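Local coordinates for putative polysaccharide biosynthesis protein with aminopeptidase-like domain (Clostridium acetobutylicum, PDB 3K9T), which binds one zinc ion per subunit and probably acts in the biosynthesis of modified polysaccharides, with no peptidase activity expected despite its aminopeptidase-like domain, at residues Y172-E177 with Y220-A225; E177-I182 with L242-M247; T216-R221 with T352-R357. All blocks are in the same frame, centred on the assembly; numbering follows the deposited sequence.

All three contacts involve the neighbouring strands 166-174, 219-225, 181-187 and 245-250 of the mixed sheet, on the same side of the chain's centre. Interaction 1 pairs 166-174 with 219-225, interaction 2 pairs 181-187 with 245-250, and interaction 3 fastens the approach to 219-225 to the end of helix 336-355. Centres of 1 and 2, and of 2 and 3, are about 10 Å apart. A salt bridge of 2.6 Å from R221 NE to E181 OE2 joins interactions 1 and 2. S219 OG ties interaction 3 to both by probable hydrogen bonds, to Y173 OH (3.0 Å) and L178 O (2.8 Å). The zinc site of H190, D196 and H325 lies away.

Interaction 1 of 3, residues Y172-E177 with Y220-A225; sequences YYIRGE and YRFLFA
Backbone pairing sets the frame: Y172 and F222 form an antiparallel hydrogen-bonded pair, as do I174 and Y220, with Y173 and R221 as the non-hydrogen-bonded pair between them. The axes of strands 172-174 and 220-225 approach to 4.8 Å. Within the first pair, Y172 N gives to F222 O at 3.0 Å and F222 N to Y172 O at 2.8 Å; I174 and Y220 exchange a second such couple. Two CA-H...O contacts, R221 CA to Y172 O and Y173 CA to Y220 O, lie between the couples. This is an antiparallel pair in the mixed sheet of the aminopeptidase-like domain, where 219-225 then runs parallel to 181-187.

The apolar contacts gather on the face that carries Y172, I174, Y220 and F222. The Y172 and F222 rings lie side by side, their planes 23° apart, but centroids separated by 5.9 Å leave little overlap; the touch is Y172 CD2 against F222 CD1 at 3.9 Å. I174 CD1 comes to the edge of the F222 ring, 3.8 Å from CE1. Y172 OH bonds to S212.

The other face pairs an aromatic ring with a charge. With CG anti to the backbone N (chi1 -174°) and a bend at chi3, R221 lays its guanidinium against Y173, the two planes only 16° apart. Y173 CD1 sits over one guanidinium face, offset toward the rim, 3.5 Å from NH2. Salt bridges to E181 and E171 hold R221, and Y173 OH bonds to S219.

Chemically, the strand pair separates a mainly aromatic face, packed on helix 194-211, from the face of Y173 and R221, where W234 of helix 229-237 also touches R221. The two acids probably stabilise the buried arginine's charge and fix the rotation of its guanidinium against Y173.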
loop_
_atom_site.group_PDB
_atom_site.type_symbol
_atom_site.label_atom_id
_atom_site.label_comp_id
_atom_site.label_asym_id
_atom_site.label_seq_id
_atom_site.Cartn_x
_atom_site.Cartn_y
_atom_site.Cartn_z
ATOM N N TYR A 172 -7.490 -8.863 39.575
ATOM C CA TYR A 172 -7.488 -10.322 39.620
ATOM C C TYR A 172 -6.423 -10.827 38.653
ATOM O O TYR A 172 -6.351 -10.364 37.511
ATOM C CB TYR A 172 -8.851 -10.868 39.246
ATOM C CG TYR A 172 -8.921 -12.374 39.179
ATOM C CD1 TYR A 172 -8.412 -13.169 40.208
ATOM C CD2 TYR A 172 -9.539 -13.009 38.104
ATOM C CE1 TYR A 172 -8.488 -14.534 40.137
ATOM C CE2 TYR A 172 -9.628 -14.382 38.035
ATOM C CZ TYR A 172 -9.103 -15.135 39.050
ATOM O OH TYR A 172 -9.203 -16.491 38.965
ATOM N N TYR A 173 -5.581 -11.734 39.132
ATOM C CA TYR A 173 -4.462 -12.284 38.356
ATOM C C TYR A 173 -4.539 -13.799 38.249
ATOM O O TYR A 173 -4.663 -14.461 39.243
ATOM C CB TYR A 173 -3.158 -11.951 39.041
ATOM C CG TYR A 173 -1.946 -12.449 38.320
ATOM C CD1 TYR A 173 -1.540 -11.862 37.128
ATOM C CD2 TYR A 173 -1.196 -13.508 38.822
ATOM C CE1 TYR A 173 -0.438 -12.304 36.468
ATOM C CE2 TYR A 173 -0.068 -13.967 38.149
ATOM C CZ TYR A 173 0.292 -13.361 36.988
ATOM O OH TYR A 173 1.394 -13.793 36.321
ATOM N N ILE A 174 -4.491 -14.322 37.032
ATOM C CA ILE A 174 -4.431 -15.742 36.761
ATOM C C ILE A 174 -3.018 -16.023 36.255
ATOM O O ILE A 174 -2.580 -15.431 35.250
ATOM C CB ILE A 174 -5.424 -16.155 35.666
ATOM C CG1 ILE A 174 -6.858 -15.865 36.095
ATOM C CG2 ILE A 174 -5.282 -17.629 35.309
ATOM C CD1 ILE A 174 -7.882 -16.128 34.994
ATOM N N ARG A 175 -2.305 -16.889 36.974
ATOM C CA ARG A 175 -0.963 -17.347 36.567
ATOM C C ARG A 175 -1.040 -18.431 35.477
ATOM O O ARG A 175 -1.680 -19.475 35.650
ATOM C CB ARG A 175 -0.173 -17.897 37.782
ATOM C CG ARG A 175 1.297 -18.235 37.520
ATOM C CD ARG A 175 1.947 -17.192 36.551
ATOM N NE ARG A 175 3.403 -17.092 36.669
ATOM C CZ ARG A 175 4.289 -17.763 35.935
ATOM N NH1 ARG A 175 3.901 -18.607 34.987
ATOM N NH2 ARG A 175 5.588 -17.592 36.158
ATOM N N GLY A 176 -0.389 -18.181 34.355
ATOM C CA GLY A 176 -0.323 -19.169 33.285
ATOM C C GLY A 176 0.992 -19.925 33.315
ATOM O O GLY A 176 1.773 -19.774 34.248
ATOM N N GLU A 177 1.235 -20.750 32.306
ATOM C CA GLU A 177 2.512 -21.445 32.204
ATOM C C GLU A 177 3.605 -20.429 32.137
ATOM O O GLU A 177 4.657 -20.661 32.696
ATOM C CB GLU A 177 2.609 -22.343 30.955
ATOM C CG GLU A 177 1.642 -23.529 30.947
ATOM C CD GLU A 177 1.662 -24.309 32.266
ATOM O OE1 GLU A 177 2.715 -24.935 32.570
ATOM O OE2 GLU A 177 0.628 -24.287 32.998
ATOM N N TYR A 220 -2.963 -13.795 32.871
ATOM C CA TYR A 220 -3.992 -12.829 32.591
ATOM C C TYR A 220 -4.236 -11.963 33.811
ATOM O O TYR A 220 -4.356 -12.480 34.906
ATOM C CB TYR A 220 -5.281 -13.547 32.170
ATOM C CG TYR A 220 -5.179 -14.164 30.818
ATOM C CD1 TYR A 220 -4.521 -15.388 30.649
ATOM C CD2 TYR A 220 -5.733 -13.530 29.688
ATOM C CE1 TYR A 220 -4.408 -15.963 29.403
ATOM C CE2 TYR A 220 -5.634 -14.105 28.414
ATOM C CZ TYR A 220 -4.942 -15.317 28.281
ATOM O OH TYR A 220 -4.813 -15.918 27.053
ATOM N N ARG A 221 -4.297 -10.651 33.609
ATOM C CA ARG A 221 -4.588 -9.713 34.673
ATOM C C ARG A 221 -5.797 -8.905 34.316
ATOM O O ARG A 221 -5.903 -8.392 33.208
ATOM C CB ARG A 221 -3.435 -8.777 34.879
ATOM C CG ARG A 221 -3.577 -7.826 36.078
ATOM C CD ARG A 221 -2.346 -6.886 36.188
ATOM N NE ARG A 221 -1.111 -7.665 36.228
ATOM C CZ ARG A 221 -0.664 -8.335 37.298
ATOM N NH1 ARG A 221 -1.319 -8.296 38.442
ATOM N NH2 ARG A 221 0.467 -9.040 37.235
ATOM N N PHE A 222 -6.711 -8.762 35.271
ATOM C CA PHE A 222 -7.932 -8.031 35.022
ATOM C C PHE A 222 -7.980 -6.860 35.982
ATOM O O PHE A 222 -8.021 -7.067 37.173
ATOM C CB PHE A 222 -9.115 -8.926 35.258
ATOM C CG PHE A 222 -9.113 -10.161 34.461
ATOM C CD1 PHE A 222 -8.347 -11.252 34.854
ATOM C CD2 PHE A 222 -9.921 -10.272 33.342
ATOM C CE1 PHE A 222 -8.352 -12.446 34.115
ATOM C CE2 PHE A 222 -9.939 -11.451 32.598
ATOM C CZ PHE A 222 -9.143 -12.545 32.985
ATOM N N LEU A 223 -7.997 -5.639 35.452
ATOM C CA LEU A 223 -7.984 -4.417 36.252
ATOM C C LEU A 223 -9.346 -3.749 36.218
ATOM O O LEU A 223 -9.885 -3.495 35.146
ATOM C CB LEU A 223 -6.926 -3.462 35.718
ATOM C CG LEU A 223 -6.764 -2.186 36.515
ATOM C CD1 LEU A 223 -6.239 -2.500 37.917
ATOM C CD2 LEU A 223 -5.833 -1.266 35.754
ATOM N N PHE A 224 -9.911 -3.510 37.403
ATOM C CA PHE A 224 -11.141 -2.734 37.563
ATOM C C PHE A 224 -10.795 -1.451 38.365
ATOM O O PHE A 224 -10.557 -1.496 39.569
ATOM C CB PHE A 224 -12.191 -3.512 38.314
ATOM C CG PHE A 224 -12.592 -4.794 37.690
ATOM C CD1 PHE A 224 -11.819 -5.936 37.850
ATOM C CD2 PHE A 224 -13.804 -4.902 37.032
ATOM C CE1 PHE A 224 -12.241 -7.160 37.315
ATOM C CE2 PHE A 224 -14.230 -6.123 36.513
ATOM C CZ PHE A 224 -13.445 -7.245 36.652
ATOM N N ALA A 225 -10.801 -0.309 37.697
ATOM C CA ALA A 225 -10.280 0.922 38.283
ATOM C C ALA A 225 -11.008 2.106 37.679
ATOM O O ALA A 225 -11.490 2.010 36.535
ATOM C CB ALA A 225 -8.817 1.025 38.000
#

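Interaction 2 of 3, residues E177-I182 with L242-M247; sequences ELEEEI and LKNIKM
E179 meets N244 where segment 177-182 first approaches 242-247. The carbonyl O of E179 rests 3.5 Å from N244 CB, and its carboxylate stands almost perpendicular to the N244 amide, the planes 83° apart. OE1 and ND2 are 3.6 Å apart, a proximity rather than a bond.

E180 crosses to K246. Beyond CG its chain is extended, whereas the K246 chain bends at chi2, chi3 and chi4, bringing NZ to E180 OE1 at 3.2 Å in a salt bridge whose hydrogen bond is weak. The backbone contributes E180 CA-H pointing at N244 O.

E181 begins the parallel pairing, opposite I245. Its N donates to N244 O at 2.8 Å; its O accepts from K246 N at 2.8 Å. A chi1 of -165° turns CG away from the backbone N, and the extended chain carries the carboxylate across I245, where OE2 is 3.7 Å from CG1. OE1 takes a bond from a water, 2.7 Å away, that also accepts from N244 ND2 at 3.0 Å. The principal partner of OE2 is R221, so this buried acid is probably charged.

I182 pairs with M247, a selenomethionine, rather than with K246: the register slips by one residue, a beta bulge. The evidence is the backbone register, with I182 CA-H directed at M247 O; the modelled approach of the two side chains is too tight to be trusted in detail.

Strand 181-187 is thus flanked by 245-250 here and by 219-225 across its other edge. I182 and M247 meet I353 of helix 336-355, M247 also touches helix 271-282, I245 packs on W234 of helix 229-237, and the side chain of Y218 touches E180, I182 and K246.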
loop_
_atom_site.group_PDB
_atom_site.type_symbol
_atom_site.label_atom_id
_atom_site.label_comp_id
_atom_site.label_asym_id
_atom_site.label_seq_id
_atom_site.Cartn_x
_atom_site.Cartn_y
_atom_site.Cartn_z
ATOM N N GLU A 177 1.235 -20.750 32.306
ATOM C CA GLU A 177 2.512 -21.445 32.204
ATOM C C GLU A 177 3.605 -20.429 32.137
ATOM O O GLU A 177 4.657 -20.661 32.696
ATOM C CB GLU A 177 2.609 -22.343 30.955
ATOM C CG GLU A 177 1.642 -23.529 30.947
ATOM C CD GLU A 177 1.662 -24.309 32.266
ATOM O OE1 GLU A 177 2.715 -24.935 32.570
ATOM O OE2 GLU A 177 0.628 -24.287 32.998
ATOM N N LEU A 178 3.338 -19.304 31.464
ATOM C CA LEU A 178 4.295 -18.235 31.278
ATOM C C LEU A 178 3.920 -16.979 32.014
ATOM O O LEU A 178 2.745 -16.712 32.215
ATOM C CB LEU A 178 4.379 -17.891 29.798
ATOM C CG LEU A 178 4.793 -18.982 28.808
ATOM C CD1 LEU A 178 4.921 -18.299 27.478
ATOM C CD2 LEU A 178 6.133 -19.715 29.175
ATOM N N GLU A 179 4.930 -16.191 32.373
ATOM C CA GLU A 179 4.751 -14.880 32.983
ATOM C C GLU A 179 4.272 -13.829 31.994
ATOM O O GLU A 179 3.805 -12.763 32.403
ATOM C CB GLU A 179 6.067 -14.355 33.561
ATOM C CG GLU A 179 6.513 -15.043 34.839
ATOM C CD GLU A 179 7.783 -14.431 35.472
ATOM O OE1 GLU A 179 7.837 -13.183 35.660
ATOM O OE2 GLU A 179 8.704 -15.230 35.806
ATOM N N GLU A 180 4.428 -14.080 30.700
ATOM C CA GLU A 180 3.954 -13.112 29.727
ATOM C C GLU A 180 2.475 -12.973 29.949
ATOM O O GLU A 180 1.771 -13.950 30.196
ATOM C CB GLU A 180 4.266 -13.539 28.322
ATOM C CG GLU A 180 5.703 -13.318 27.982
ATOM C CD GLU A 180 6.174 -14.265 26.926
ATOM O OE1 GLU A 180 5.735 -14.117 25.753
ATOM O OE2 GLU A 180 6.980 -15.155 27.301
ATOM N N GLU A 181 2.015 -11.745 29.859
ATOM C CA GLU A 181 0.762 -11.398 30.424
ATOM C C GLU A 181 -0.132 -10.702 29.416
ATOM O O GLU A 181 0.338 -9.883 28.612
ATOM C CB GLU A 181 1.076 -10.461 31.580
ATOM C CG GLU A 181 -0.015 -10.239 32.532
ATOM C CD GLU A 181 0.425 -9.371 33.686
ATOM O OE1 GLU A 181 1.369 -9.752 34.419
ATOM O OE2 GLU A 181 -0.207 -8.315 33.880
ATOM N N ILE A 182 -1.411 -11.050 29.453
ATOM C CA ILE A 182 -2.426 -10.368 28.667
ATOM C C ILE A 182 -3.225 -9.548 29.720
ATOM O O ILE A 182 -3.620 -10.112 30.761
ATOM C CB ILE A 182 -3.344 -11.364 27.927
ATOM C CG1 ILE A 182 -2.525 -12.338 27.060
ATOM C CG2 ILE A 182 -4.460 -10.634 27.186
ATOM C CD1 ILE A 182 -1.665 -11.741 25.944
ATOM N N LEU A 242 5.359 -4.176 33.988
ATOM C CA LEU A 242 5.096 -3.775 32.606
ATOM C C LEU A 242 5.871 -4.560 31.577
ATOM O O LEU A 242 5.370 -4.833 30.489
ATOM C CB LEU A 242 5.379 -2.289 32.402
ATOM C CG LEU A 242 4.655 -1.324 33.336
ATOM C CD1 LEU A 242 4.797 0.109 32.809
ATOM C CD2 LEU A 242 3.205 -1.729 33.485
ATOM N N LYS A 243 7.100 -4.931 31.893
ATOM C CA LYS A 243 7.902 -5.713 30.937
ATOM C C LYS A 243 7.239 -7.045 30.491
ATOM O O LYS A 243 7.557 -7.557 29.449
ATOM C CB LYS A 243 9.316 -5.964 31.512
ATOM C CG LYS A 243 9.327 -6.832 32.780
ATOM C CD LYS A 243 10.708 -6.860 33.439
ATOM C CE LYS A 243 10.732 -7.772 34.654
ATOM N NZ LYS A 243 10.287 -9.159 34.281
ATOM N N ASN A 244 6.341 -7.610 31.280
ATOM C CA ASN A 244 5.662 -8.844 30.914
ATOM C C ASN A 244 4.367 -8.662 30.148
ATOM O O ASN A 244 3.847 -9.642 29.651
ATOM C CB ASN A 244 5.292 -9.643 32.163
ATOM C CG ASN A 244 6.504 -10.073 32.981
ATOM O OD1 ASN A 244 7.569 -10.344 32.442
ATOM N ND2 ASN A 244 6.317 -10.176 34.294
ATOM N N ILE A 245 3.793 -7.465 30.102
ATOM C CA ILE A 245 2.496 -7.296 29.433
ATOM C C ILE A 245 2.676 -7.291 27.908
ATOM O O ILE A 245 3.169 -6.339 27.311
ATOM C CB ILE A 245 1.772 -6.056 29.934
ATOM C CG1 ILE A 245 1.543 -6.201 31.447
ATOM C CG2 ILE A 245 0.469 -5.869 29.166
ATOM C CD1 ILE A 245 1.261 -4.878 32.150
ATOM N N LYS A 246 2.291 -8.399 27.286
ATOM C CA LYS A 246 2.559 -8.625 25.871
ATOM C C LYS A 246 1.518 -7.879 25.063
ATOM O O LYS A 246 1.813 -7.368 24.024
ATOM C CB LYS A 246 2.512 -10.132 25.553
ATOM C CG LYS A 246 3.479 -10.637 24.449
ATOM C CD LYS A 246 2.887 -11.850 23.590
ATOM C CE LYS A 246 3.860 -13.022 23.201
ATOM N NZ LYS A 246 5.282 -12.700 22.878
HETATM N N MSE A 247 0.297 -7.826 25.570
HETATM C CA MSE A 247 -0.809 -7.208 24.879
HETATM C C MSE A 247 -1.967 -6.920 25.852
HETATM O O MSE A 247 -1.981 -7.373 26.988
HETATM C CB MSE A 247 -1.246 -8.063 23.678
HETATM C CG MSE A 247 -1.648 -9.520 23.933
HETATM SE SE MSE A 247 -1.836 -10.488 22.243
HETATM C CE MSE A 247 -0.374 -11.765 22.281
HETATM O O HOH W 1 3.820 -8.709 34.957
#

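Interaction 3 of 3, residues T216-R221 with T352-R357; sequences TKYSYR and TIENNR
In this aminopeptidase-like fold, E354, near the end of helix 336-355, grips the turn leading into strand 219-225 with both carboxylate oxygens. The glutamate folds toward that turn: CG lies anti to the carbonyl carbon and the chain bends at chi2 (-81°). Its OE1 receives K217 N through the syn lone pair, 2.8 Å long and nearly straight at 176°. OE2 takes two donors, Y218 N on the syn side at 3.1 Å and Y220 OH on the anti side at 2.7 Å, both somewhat out of the carboxylate plane; OE2 itself lies in the plane of the Y220 ring, at its edge. Three bonds thus fix the rotation of a buried carboxylate and would probably stabilise its negative charge.

T216 supports the turn from within, its OG1, placed between backbone N and carbonyl carbon (chi1 63°), donating to Y218 O. The Y218 ring has OE2 and I353 O near its plane at the edge, while I353 CG2 touches CD2 at 3.6 Å. K217, extended beyond CG, and the outstretched R357 run antiparallel as they pass; K217 NZ and R357 NH1 are 4.0 Å apart, two like charges close together.

Two waters add polar links to the helix. K217 NZ reaches E354 O through one, and Y218 OH reaches I353 O through another, which stands 2.7 Å from each oxygen.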
loop_
_atom_site.group_PDB
_atom_site.type_symbol
_atom_site.label_atom_id
_atom_site.label_comp_id
_atom_site.label_asym_id
_atom_site.label_seq_id
_atom_site.Cartn_x
_atom_site.Cartn_y
_atom_site.Cartn_z
ATOM N N THR A 216 -4.121 -22.010 31.103
ATOM C CA THR A 216 -3.668 -21.090 30.047
ATOM C C THR A 216 -2.156 -21.012 29.929
ATOM O O THR A 216 -1.455 -21.238 30.902
ATOM C CB THR A 216 -4.212 -19.642 30.268
ATOM O OG1 THR A 216 -3.693 -19.103 31.500
ATOM C CG2 THR A 216 -5.721 -19.641 30.303
ATOM N N LYS A 217 -1.679 -20.709 28.717
ATOM C CA LYS A 217 -0.243 -20.524 28.425
ATOM C C LYS A 217 0.175 -19.186 29.003
ATOM O O LYS A 217 1.181 -19.070 29.713
ATOM C CB LYS A 217 0.013 -20.544 26.898
ATOM C CG LYS A 217 1.457 -20.219 26.387
ATOM C CD LYS A 217 1.510 -20.280 24.815
ATOM C CE LYS A 217 2.596 -19.369 24.173
ATOM N NZ LYS A 217 2.999 -19.775 22.772
ATOM N N TYR A 218 -0.615 -18.179 28.684
ATOM C CA TYR A 218 -0.362 -16.854 29.187
ATOM C C TYR A 218 -0.999 -16.601 30.564
ATOM O O TYR A 218 -1.912 -17.311 30.996
ATOM C CB TYR A 218 -0.847 -15.799 28.203
ATOM C CG TYR A 218 -0.074 -15.746 26.917
ATOM C CD1 TYR A 218 1.177 -15.159 26.860
ATOM C CD2 TYR A 218 -0.606 -16.257 25.748
ATOM C CE1 TYR A 218 1.883 -15.096 25.671
ATOM C CE2 TYR A 218 0.089 -16.203 24.572
ATOM C CZ TYR A 218 1.323 -15.612 24.528
ATOM O OH TYR A 218 1.979 -15.549 23.331
ATOM N N SER A 219 -0.439 -15.605 31.243
ATOM C CA SER A 219 -0.971 -15.089 32.475
ATOM C C SER A 219 -1.924 -13.997 32.062
ATOM O O SER A 219 -1.744 -13.396 31.010
ATOM C CB SER A 219 0.129 -14.537 33.374
ATOM O OG SER A 219 0.897 -15.595 33.924
ATOM N N TYR A 220 -2.963 -13.795 32.871
ATOM C CA TYR A 220 -3.992 -12.829 32.591
ATOM C C TYR A 220 -4.236 -11.963 33.811
ATOM O O TYR A 220 -4.356 -12.480 34.906
ATOM C CB TYR A 220 -5.281 -13.547 32.170
ATOM C CG TYR A 220 -5.179 -14.164 30.818
ATOM C CD1 TYR A 220 -4.521 -15.388 30.649
ATOM C CD2 TYR A 220 -5.733 -13.530 29.688
ATOM C CE1 TYR A 220 -4.408 -15.963 29.403
ATOM C CE2 TYR A 220 -5.634 -14.105 28.414
ATOM C CZ TYR A 220 -4.942 -15.317 28.281
ATOM O OH TYR A 220 -4.813 -15.918 27.053
ATOM N N ARG A 221 -4.297 -10.651 33.609
ATOM C CA ARG A 221 -4.588 -9.713 34.673
ATOM C C ARG A 221 -5.797 -8.905 34.316
ATOM O O ARG A 221 -5.903 -8.392 33.208
ATOM C CB ARG A 221 -3.435 -8.777 34.879
ATOM C CG ARG A 221 -3.577 -7.826 36.078
ATOM C CD ARG A 221 -2.346 -6.886 36.188
ATOM N NE ARG A 221 -1.111 -7.665 36.228
ATOM C CZ ARG A 221 -0.664 -8.335 37.298
ATOM N NH1 ARG A 221 -1.319 -8.296 38.442
ATOM N NH2 ARG A 221 0.467 -9.040 37.235
ATOM N N THR A 352 -7.405 -17.358 20.234
ATOM C CA THR A 352 -6.397 -17.097 19.185
ATOM C C THR A 352 -5.024 -16.752 19.802
ATOM O O THR A 352 -3.973 -17.243 19.376
ATOM C CB THR A 352 -6.886 -16.001 18.201
ATOM O OG1 THR A 352 -8.190 -16.346 17.708
ATOM C CG2 THR A 352 -5.938 -15.857 17.023
ATOM N N ILE A 353 -5.047 -15.906 20.817
ATOM C CA ILE A 353 -3.839 -15.525 21.521
ATOM C C ILE A 353 -3.127 -16.764 22.017
ATOM O O ILE A 353 -1.931 -16.904 21.844
ATOM C CB ILE A 353 -4.163 -14.641 22.742
ATOM C CG1 ILE A 353 -4.610 -13.258 22.303
ATOM C CG2 ILE A 353 -2.952 -14.533 23.705
ATOM C CD1 ILE A 353 -5.282 -12.496 23.452
ATOM N N GLU A 354 -3.885 -17.658 22.637
ATOM C CA GLU A 354 -3.323 -18.850 23.263
ATOM C C GLU A 354 -2.770 -19.873 22.274
ATOM O O GLU A 354 -1.734 -20.464 22.520
ATOM C CB GLU A 354 -4.420 -19.505 24.086
ATOM C CG GLU A 354 -4.734 -18.783 25.358
ATOM C CD GLU A 354 -3.756 -19.098 26.450
ATOM O OE1 GLU A 354 -3.475 -20.294 26.635
ATOM O OE2 GLU A 354 -3.274 -18.150 27.120
ATOM N N ASN A 355 -3.477 -20.070 21.158
ATOM C CA ASN A 355 -3.100 -21.061 20.145
ATOM C C ASN A 355 -2.282 -20.563 18.953
ATOM O O ASN A 355 -2.124 -21.302 17.981
ATOM C CB ASN A 355 -4.357 -21.777 19.619
ATOM C CG ASN A 355 -5.032 -22.622 20.681
ATOM O OD1 ASN A 355 -4.416 -23.517 21.241
ATOM N ND2 ASN A 355 -6.314 -22.339 20.960
ATOM N N ASN A 356 -1.769 -19.336 19.017
ATOM C CA ASN A 356 -0.957 -18.774 17.934
ATOM C C ASN A 356 0.476 -19.279 18.006
ATOM O O ASN A 356 1.397 -18.510 18.256
ATOM C CB ASN A 356 -0.946 -17.227 17.966
ATOM C CG ASN A 356 -0.287 -16.613 16.724
ATOM O OD1 ASN A 356 -0.284 -17.228 15.670
ATOM N ND2 ASN A 356 0.256 -15.396 16.846
ATOM N N ARG A 357 0.678 -20.554 17.711
ATOM C CA ARG A 357 2.015 -21.134 17.800
ATOM C C ARG A 357 2.874 -20.934 16.536
ATOM O O ARG A 357 2.396 -20.420 15.530
ATOM C CB ARG A 357 1.898 -22.585 18.208
ATOM C CG ARG A 357 1.380 -22.703 19.611
ATOM C CD ARG A 357 1.008 -24.122 19.998
ATOM N NE ARG A 357 0.142 -24.016 21.159
ATOM C CZ ARG A 357 0.569 -23.733 22.387
ATOM N NH1 ARG A 357 1.867 -23.570 22.657
ATOM N NH2 ARG A 357 -0.317 -23.629 23.365
HETATM O O HOH W 2 0.640 -19.224 21.838
HETATM O O HOH W 3 0.188 -15.375 21.381
#